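PDB 3CP7: alkaline serine protease AL20 from Nesterenkonia abyssinica, which probably hydrolyses peptide bonds as a secreted, alkaline-active and thermostable serine protease of the trypsin-like fold. Local coordinates for residues 69-74 / 98-103. Numbering follows the deposited sequence.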
loop_
_atom_site.group_PDB
_atom_site.type_symbol
_atom_site.label_atom_id
_atom_site.label_comp_id
_atom_site.label_asym_id
_atom_site.label_seq_id
_atom_site.Cartn_x
_atom_site.Cartn_y
_atom_site.Cartn_z
ATOM N N GLY A 69 -8.323 -1.188 26.466
ATOM C CA GLY A 69 -8.369 0.194 26.025
ATOM C C GLY A 69 -8.539 0.338 24.529
ATOM O O GLY A 69 -9.066 -0.553 23.864
ATOM N N VAL A 70 -8.082 1.473 24.014
ATOM C CA VAL A 70 -8.337 1.877 22.637
ATOM C C VAL A 70 -6.998 2.217 21.985
ATOM O O VAL A 70 -6.159 2.872 22.599
ATOM C CB VAL A 70 -9.331 3.073 22.594
ATOM C CG1 VAL A 70 -8.694 4.369 23.076
ATOM C CG2 VAL A 70 -9.900 3.255 21.222
ATOM N N TRP A 71 -6.790 1.750 20.755
ATOM C CA TRP A 71 -5.486 1.812 20.102
ATOM C C TRP A 71 -5.553 2.556 18.776
ATOM O O TRP A 71 -6.282 2.146 17.875
ATOM C CB TRP A 71 -4.975 0.377 19.871
ATOM C CG TRP A 71 -4.680 -0.322 21.158
ATOM C CD1 TRP A 71 -5.588 -0.763 22.083
ATOM C CD2 TRP A 71 -3.388 -0.610 21.695
ATOM N NE1 TRP A 71 -4.939 -1.316 23.165
ATOM C CE2 TRP A 71 -3.583 -1.242 22.944
ATOM C CE3 TRP A 71 -2.081 -0.407 21.234
ATOM C CZ2 TRP A 71 -2.510 -1.660 23.748
ATOM C CZ3 TRP A 71 -1.018 -0.830 22.024
ATOM C CH2 TRP A 71 -1.238 -1.448 23.267
ATOM N N ALA A 72 -4.790 3.639 18.648
ATOM C CA ALA A 72 -4.791 4.430 17.419
ATOM C C ALA A 72 -3.915 3.796 16.347
ATOM O O ALA A 72 -2.858 3.244 16.650
ATOM C CB ALA A 72 -4.316 5.856 17.699
ATOM N N ALA A 73 -4.347 3.900 15.088
ATOM C CA ALA A 73 -3.520 3.459 13.970
ATOM C C ALA A 73 -2.359 4.407 13.694
ATOM O O ALA A 73 -2.495 5.638 13.807
ATOM C CB ALA A 73 -4.361 3.309 12.713
ATOM N N GLU A 74 -1.219 3.828 13.331
ATOM C CA GLU A 74 -0.078 4.592 12.832
ATOM C C GLU A 74 0.088 4.460 11.326
ATOM O O GLU A 74 0.410 5.436 10.657
ATOM C CB GLU A 74 1.207 4.182 13.537
ATOM C CG GLU A 74 1.222 4.574 14.996
ATOM C CD GLU A 74 2.595 4.486 15.630
ATOM O OE1 GLU A 74 3.431 3.669 15.179
ATOM O OE2 GLU A 74 2.829 5.239 16.599
ATOM N N GLU A 98 -0.408 1.894 17.166
ATOM C CA GLU A 98 0.554 2.500 18.070
ATOM C C GLU A 98 1.058 1.512 19.116
ATOM O O GLU A 98 0.440 0.469 19.386
ATOM C CB GLU A 98 -0.096 3.690 18.780
ATOM C CG GLU A 98 -1.210 3.290 19.753
ATOM C CD GLU A 98 -1.835 4.460 20.495
ATOM O OE1 GLU A 98 -1.107 5.416 20.846
ATOM O OE2 GLU A 98 -3.057 4.405 20.753
ATOM N N THR A 99 2.199 1.869 19.701
ATOM C CA THR A 99 2.740 1.208 20.867
ATOM C C THR A 99 2.536 2.162 22.047
ATOM O O THR A 99 2.727 3.373 21.909
ATOM C CB THR A 99 4.233 0.901 20.649
ATOM O OG1 THR A 99 4.373 -0.039 19.577
ATOM C CG2 THR A 99 4.865 0.306 21.878
ATOM N N LYS A 100 2.097 1.622 23.182
ATOM C CA LYS A 100 1.801 2.434 24.364
ATOM C C LYS A 100 2.833 2.170 25.441
ATOM O O LYS A 100 2.825 1.103 26.054
ATOM C CB LYS A 100 0.422 2.094 24.915
ATOM C CG LYS A 100 -0.730 2.495 24.034
ATOM C CD LYS A 100 -2.018 2.112 24.722
ATOM C CE LYS A 100 -3.212 2.436 23.871
ATOM N NZ LYS A 100 -4.434 2.366 24.708
ATOM N N GLY A 101 3.727 3.136 25.658
ATOM C CA GLY A 101 4.767 3.010 26.685
ATOM C C GLY A 101 5.540 1.712 26.539
ATOM O O GLY A 101 5.804 1.006 27.523
ATOM N N GLY A 102 5.874 1.386 25.295
ATOM C CA GLY A 102 6.598 0.168 24.976
ATOM C C GLY A 102 5.730 -1.058 24.745
ATOM O O GLY A 102 6.244 -2.086 24.314
ATOM N N THR A 103 4.425 -0.958 25.016
ATOM C CA THR A 103 3.531 -2.120 24.880
ATOM C C THR A 103 2.797 -2.126 23.545
ATOM O O THR A 103 2.101 -1.174 23.200
ATOM C CB THR A 103 2.490 -2.202 26.009
ATOM O OG1 THR A 103 3.133 -1.956 27.268
ATOM C CG2 THR A 103 1.827 -3.580 26.034
HETATM O O HOH W 1 -5.082 5.559 22.016
HETATM O O HOH W 2 3.658 4.171 18.815
#
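Lys100 lies along one face of the Trp71 indole, its chain extended beyond CG. Lys100 CB starts beside the rim of the six-membered ring, 4.2 Å from Trp71 CH2. With CG anti to its own carbonyl carbon (chi1 -68°), the lysine then runs in over the ring, Lys100 CG coming to 3.9 Å from Trp71 CZ3. Lys100 CD follows over Trp71 CH2 and CZ2, and Lys100 CE makes a CH-pi contact, 3.8 Å from the centroid of that ring. At the tip, Lys100 NZ stands over the five-membered ring of Trp71, a cation-pi contact at 4.1 Å from its centroid. Lys100 NZ also donates a hydrogen bond of 2.8 Å to Val70 O, meeting that oxygen from above the carbonyl plane. Glu98 O and Thr103 O sit at the indole edge, in the ring plane, while Trp71 NE1 is hydrogen-bonded to His68 O. Were Trp71 replaced by an alanine, the lysine chain would probably lose the aromatic face beneath CD, CE and NZ and be freer to turn, and His68 O would lose its indole donor. Glu98 grips Ala72 twice: Glu98 N donates to Ala72 O, and Glu98 OE2 accepts from Ala72 N at 2.8 Å, an almost linear bond (177°) arriving from above the carboxylate plane. One water donates to both Glu98 OE2 and Val70 O; a second joins Glu74 OE2 to Thr99 N. A type I' turn from Lys100 to Thr103 reverses the chain, with backbone hydrogen bonds in both directions between these two residues. The contact thus ties strand 71-78 of the trypsin-like barrel to the loop that leaves its neighbour, strand 93-97, for helix 105-109; Trp71 also touches Val105 and Gln108 of that helix and Pro59 of strand 55-59.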